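Long-range contact in kelch-like protein 7 (Homo sapiens, PDB 3II7), which serves as a substrate-specific adapter of a BTB-CUL3-RBX1 E3 ubiquitin ligase, of which this chain is the kelch-repeat domain: residues C155-N169 with C185-V197. Residues are numbered along the deposited sequence; the frame is centred on the assembly and turned at random.
Sequences CGGSLGNNVSGRVLN and CPMIEARKNHGLV. With EDO (1,2-ethanediol), chain L.
Met187 of segment 185-197 packs against Cys155, Gly156 and Asn169 of segment 155-169, and each of its atoms finds something there. Met187 N donates to Asn169 O (2.8 Å), and CB and CG run on past that same oxygen. Met187 SD then meets Cys155 SG at 3.7 Å. A bend at chi3 (-63°) turns Met187 CE back against Gly156 CA, 3.6 Å away. Gly156, at positive phi, brings its bare CA close to both this methyl and Arg191 O. Arg191 O takes the hydrogen bond of Gly157 N (2.8 Å), which lies in the carbonyl plane, while Arg191 N donates to Leu168 O from above its plane. Both ends of the hairpin, at Gly157 and Leu168, are thus tied to the backbone of Arg191, whose guanidinium forms a salt bridge with Glu219.

Cys155 SG, set between its backbone N and carbonyl carbon (chi1 64°), sits at the edge of the His194 ring and touches Leu196 CD1 at 3.4 Å. From the same ring, NE2 gives Cys155 O a weak, bent bond. Farther out, Val167 CG1 presses on the Arg191 peptide, 3.4 Å from Arg191 C. The extended Lys192 chain crosses Val167 at about a right angle and lays CD beside Ser158; NZ is linked through one water to Ser158 OG and through another to Asn162 OD1, each bridge having one weak leg.

The arrangement belongs to a kelch beta-propeller: the loop between strands 151-155 and 171-175, opening with the Gly-Gly pair of the kelch repeat, packs on the connector from strand 180-184 to the next blade.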
loop_
_atom_site.group_PDB
_atom_site.type_symbol
_atom_site.label_atom_id
_atom_site.label_comp_id
_atom_site.label_asym_id
_atom_site.label_seq_id
_atom_site.Cartn_x
_atom_site.Cartn_y
_atom_site.Cartn_z
ATOM N N CYS A 155 -1.009 -1.681 -10.190
ATOM C CA CYS A 155 -0.235 -0.921 -11.132
ATOM C C CYS A 155 1.177 -0.671 -10.680
ATOM O O CYS A 155 1.500 -0.537 -9.460
ATOM C CB CYS A 155 -0.867 0.380 -11.526
ATOM S SG CYS A 155 -1.017 1.505 -10.202
ATOM N N GLY A 156 2.004 -0.579 -11.675
ATOM C CA GLY A 156 3.419 -0.296 -11.526
ATOM C C GLY A 156 4.175 -1.417 -10.841
ATOM O O GLY A 156 3.856 -2.598 -11.006
ATOM N N GLY A 157 5.192 -1.038 -10.101
ATOM C CA GLY A 157 6.151 -1.993 -9.561
ATOM C C GLY A 157 7.319 -2.181 -10.507
ATOM O O GLY A 157 7.478 -1.463 -11.503
ATOM N N SER A 158 8.168 -3.157 -10.194
ATOM C CA SER A 158 9.308 -3.455 -11.040
ATOM C C SER A 158 9.462 -4.937 -11.276
ATOM O O SER A 158 8.868 -5.758 -10.571
ATOM C CB SER A 158 10.578 -2.900 -10.427
ATOM O OG SER A 158 10.847 -3.510 -9.186
ATOM N N LEU A 159 10.288 -5.272 -12.271
ATOM C CA LEU A 159 10.776 -6.643 -12.451
ATOM C C LEU A 159 12.264 -6.559 -12.824
ATOM O O LEU A 159 12.717 -5.517 -13.308
ATOM C CB LEU A 159 9.969 -7.379 -13.507
ATOM C CG LEU A 159 9.640 -6.688 -14.839
ATOM C CD1 LEU A 159 10.852 -6.495 -15.730
ATOM C CD2 LEU A 159 8.579 -7.554 -15.569
ATOM N N GLY A 160 13.010 -7.632 -12.563
ATOM C CA GLY A 160 14.441 -7.676 -12.830
ATOM C C GLY A 160 15.234 -6.901 -11.791
ATOM O O GLY A 160 14.674 -6.421 -10.791
ATOM N N ASN A 161 16.542 -6.780 -12.003
ATOM C CA ASN A 161 17.390 -6.033 -11.034
ATOM C C ASN A 161 17.547 -4.530 -11.393
ATOM O O ASN A 161 16.920 -4.042 -12.342
ATOM C CB ASN A 161 18.727 -6.735 -10.835
ATOM C CG ASN A 161 19.598 -6.730 -12.075
ATOM O OD1 ASN A 161 19.433 -5.906 -12.974
ATOM N ND2 ASN A 161 20.545 -7.646 -12.116
ATOM N N ASN A 162 18.344 -3.793 -10.600
ATOM C CA ASN A 162 18.545 -2.360 -10.825
ATOM C C ASN A 162 19.441 -2.006 -12.024
ATOM O O ASN A 162 19.602 -0.821 -12.341
ATOM C CB ASN A 162 19.128 -1.700 -9.558
ATOM C CG ASN A 162 18.143 -1.699 -8.388
ATOM O OD1 ASN A 162 16.960 -1.412 -8.557
ATOM N ND2 ASN A 162 18.639 -2.018 -7.199
ATOM N N VAL A 163 20.028 -3.013 -12.680
ATOM C CA VAL A 163 20.888 -2.778 -13.851
ATOM C C VAL A 163 20.135 -3.052 -15.168
ATOM O O VAL A 163 20.111 -2.204 -16.065
ATOM C CB VAL A 163 22.181 -3.625 -13.755
ATOM C CG1 VAL A 163 22.990 -3.573 -15.058
ATOM C CG2 VAL A 163 23.039 -3.136 -12.567
ATOM N N SER A 164 19.514 -4.227 -15.262
ATOM C CA SER A 164 18.876 -4.687 -16.505
ATOM C C SER A 164 17.349 -4.814 -16.389
ATOM O O SER A 164 16.672 -5.107 -17.367
ATOM C CB SER A 164 19.476 -6.024 -16.914
ATOM O OG SER A 164 19.352 -7.015 -15.889
ATOM N N GLY A 165 16.825 -4.584 -15.200
ATOM C CA GLY A 165 15.381 -4.637 -14.972
ATOM C C GLY A 165 14.707 -3.341 -15.364
ATOM O O GLY A 165 15.338 -2.441 -15.981
ATOM N N ARG A 166 13.423 -3.216 -15.006
ATOM C CA ARG A 166 12.703 -2.003 -15.327
ATOM C C ARG A 166 11.504 -1.820 -14.427
ATOM O O ARG A 166 10.948 -2.787 -13.890
ATOM C CB ARG A 166 12.273 -1.954 -16.802
ATOM C CG ARG A 166 11.218 -2.896 -17.179
ATOM C CD ARG A 166 11.085 -2.986 -18.708
ATOM N NE ARG A 166 10.195 -4.078 -19.057
ATOM C CZ ARG A 166 8.883 -3.967 -19.230
ATOM N NH1 ARG A 166 8.274 -2.783 -19.122
ATOM N NH2 ARG A 166 8.167 -5.053 -19.534
ATOM N N VAL A 167 11.146 -0.558 -14.271
ATOM C CA VAL A 167 9.964 -0.144 -13.554
ATOM C C VAL A 167 8.810 -0.055 -14.553
ATOM O O VAL A 167 8.979 0.405 -15.705
ATOM C CB VAL A 167 10.203 1.188 -12.814
ATOM C CG1 VAL A 167 8.960 1.617 -11.991
ATOM C CG2 VAL A 167 11.413 1.066 -11.902
ATOM N N LEU A 168 7.637 -0.487 -14.108
ATOM C CA LEU A 168 6.488 -0.701 -14.988
ATOM C C LEU A 168 5.477 0.452 -14.957
ATOM O O LEU A 168 5.286 1.055 -13.908
ATOM C CB LEU A 168 5.768 -1.946 -14.554
ATOM C CG LEU A 168 6.565 -3.241 -14.535
ATOM C CD1 LEU A 168 5.819 -4.331 -13.680
ATOM C CD2 LEU A 168 6.770 -3.729 -15.950
ATOM N N ASN A 169 4.830 0.731 -16.111
ATOM C CA ASN A 169 3.664 1.593 -16.053
ATOM C C ASN A 169 2.362 0.796 -16.159
ATOM O O ASN A 169 1.258 1.341 -15.968
ATOM C CB ASN A 169 3.738 2.734 -17.061
ATOM C CG ASN A 169 3.719 2.265 -18.484
ATOM O OD1 ASN A 169 3.849 1.069 -18.766
ATOM N ND2 ASN A 169 3.554 3.205 -19.406
ATOM N N CYS A 185 -5.457 0.448 -19.370
ATOM C CA CYS A 185 -4.596 1.514 -19.842
ATOM C C CYS A 185 -3.405 1.659 -18.895
ATOM O O CYS A 185 -3.579 1.657 -17.670
ATOM C CB CYS A 185 -5.385 2.812 -19.870
ATOM S SG CYS A 185 -4.472 4.213 -20.564
ATOM N N PRO A 186 -2.181 1.756 -19.450
ATOM C CA PRO A 186 -1.022 1.948 -18.592
ATOM C C PRO A 186 -0.944 3.380 -18.015
ATOM O O PRO A 186 -1.483 4.335 -18.600
ATOM C CB PRO A 186 0.152 1.691 -19.527
ATOM C CG PRO A 186 -0.361 2.084 -20.852
ATOM C CD PRO A 186 -1.796 1.662 -20.867
ATOM N N MET A 187 -0.284 3.497 -16.877
ATOM C CA MET A 187 -0.033 4.806 -16.259
ATOM C C MET A 187 0.789 5.664 -17.214
ATOM O O MET A 187 1.502 5.133 -18.111
ATOM C CB MET A 187 0.719 4.663 -14.919
ATOM C CG MET A 187 -0.102 4.057 -13.825
ATOM S SD MET A 187 0.781 4.025 -12.268
ATOM C CE MET A 187 2.180 2.932 -12.659
ATOM N N ILE A 188 0.680 6.979 -17.041
ATOM C CA ILE A 188 1.519 7.921 -17.791
ATOM C C ILE A 188 2.996 7.756 -17.395
ATOM O O ILE A 188 3.890 7.774 -18.250
ATOM C CB ILE A 188 1.051 9.349 -17.565
ATOM C CG1 ILE A 188 -0.377 9.477 -18.127
ATOM C CG2 ILE A 188 2.029 10.352 -18.183
ATOM C CD1 ILE A 188 -1.093 10.756 -17.680
ATOM N N GLU A 189 3.229 7.559 -16.084
ATOM C CA GLU A 189 4.563 7.396 -15.533
ATOM C C GLU A 189 4.771 5.949 -15.118
ATOM O O GLU A 189 3.878 5.348 -14.514
ATOM C CB GLU A 189 4.717 8.271 -14.297
ATOM C CG GLU A 189 4.817 9.729 -14.566
ATOM C CD GLU A 189 6.212 10.202 -15.047
ATOM O OE1 GLU A 189 7.139 9.395 -15.143
ATOM O OE2 GLU A 189 6.347 11.402 -15.311
ATOM N N ALA A 190 5.962 5.391 -15.392
ATOM C CA ALA A 190 6.354 4.156 -14.722
ATOM C C ALA A 190 6.577 4.515 -13.240
ATOM O O ALA A 190 7.128 5.572 -12.944
ATOM C CB ALA A 190 7.619 3.580 -15.344
ATOM N N ARG A 191 6.129 3.664 -12.316
ATOM C CA ARG A 191 6.224 3.952 -10.864
ATOM C C ARG A 191 6.369 2.675 -10.095
ATOM O O ARG A 191 5.687 1.691 -10.400
ATOM C CB ARG A 191 4.948 4.632 -10.289
ATOM C CG ARG A 191 4.463 5.843 -10.996
ATOM C CD ARG A 191 3.172 6.344 -10.388
ATOM N NE ARG A 191 2.675 7.449 -11.202
ATOM C CZ ARG A 191 2.977 8.730 -11.013
ATOM N NH1 ARG A 191 3.731 9.134 -10.000
ATOM N NH2 ARG A 191 2.509 9.629 -11.846
ATOM N N LYS A 192 7.232 2.715 -9.086
ATOM C CA LYS A 192 7.222 1.751 -7.989
ATOM C C LYS A 192 7.309 2.544 -6.692
ATOM O O LYS A 192 7.727 3.681 -6.664
ATOM C CB LYS A 192 8.363 0.754 -8.070
ATOM C CG LYS A 192 9.792 1.334 -7.862
ATOM C CD LYS A 192 10.824 0.223 -7.922
ATOM C CE LYS A 192 12.216 0.712 -7.651
ATOM N NZ LYS A 192 13.176 -0.429 -7.372
ATOM N N ASN A 193 6.924 1.902 -5.593
ATOM C CA ASN A 193 6.896 2.534 -4.277
ATOM C C ASN A 193 6.031 3.788 -4.194
ATOM O O ASN A 193 6.225 4.632 -3.304
ATOM C CB ASN A 193 8.334 2.857 -3.775
ATOM C CG ASN A 193 9.213 1.633 -3.665
ATOM O OD1 ASN A 193 10.293 1.581 -4.260
ATOM N ND2 ASN A 193 8.746 0.627 -2.925
ATOM N N HIS A 194 5.040 3.860 -5.079
ATOM C CA HIS A 194 4.069 4.920 -5.152
ATOM C C HIS A 194 2.902 4.619 -4.218
ATOM O O HIS A 194 2.650 3.473 -3.852
ATOM C CB HIS A 194 3.520 5.070 -6.592
ATOM C CG HIS A 194 3.013 3.793 -7.205
ATOM N ND1 HIS A 194 3.837 2.738 -7.479
ATOM C CD2 HIS A 194 1.785 3.441 -7.674
ATOM C CE1 HIS A 194 3.144 1.761 -8.031
ATOM N NE2 HIS A 194 1.900 2.164 -8.184
ATOM N N GLY A 195 2.177 5.651 -3.863
ATOM C CA GLY A 195 0.904 5.497 -3.198
ATOM C C GLY A 195 -0.136 5.122 -4.226
ATOM O O GLY A 195 -0.015 5.474 -5.406
ATOM N N LEU A 196 -1.180 4.443 -3.767
ATOM C CA LEU A 196 -2.255 3.984 -4.673
ATOM C C LEU A 196 -3.501 3.925 -3.842
ATOM O O LEU A 196 -3.625 3.073 -2.923
ATOM C CB LEU A 196 -1.947 2.620 -5.318
ATOM C CG LEU A 196 -2.828 2.314 -6.541
ATOM C CD1 LEU A 196 -2.480 3.303 -7.726
ATOM C CD2 LEU A 196 -2.728 0.838 -6.968
ATOM N N VAL A 197 -4.405 4.869 -4.123
ATOM C CA VAL A 197 -5.597 5.064 -3.312
ATOM C C VAL A 197 -6.809 5.310 -4.151
ATOM O O VAL A 197 -6.755 6.037 -5.150
ATOM C CB VAL A 197 -5.399 6.213 -2.271
ATOM C CG1 VAL A 197 -4.255 5.874 -1.307
ATOM C CG2 VAL A 197 -5.144 7.563 -2.980
HETATM C C1 EDO L . 12.294 2.056 -16.572
HETATM O O1 EDO L . 12.854 1.491 -15.367
HETATM C C2 EDO L . 11.234 3.111 -16.269
HETATM O O2 EDO L . 11.779 4.212 -15.529
HETATM O O HOH W 1 11.594 -3.244 -6.565
HETATM O O HOH W 2 13.898 -1.636 -10.183
#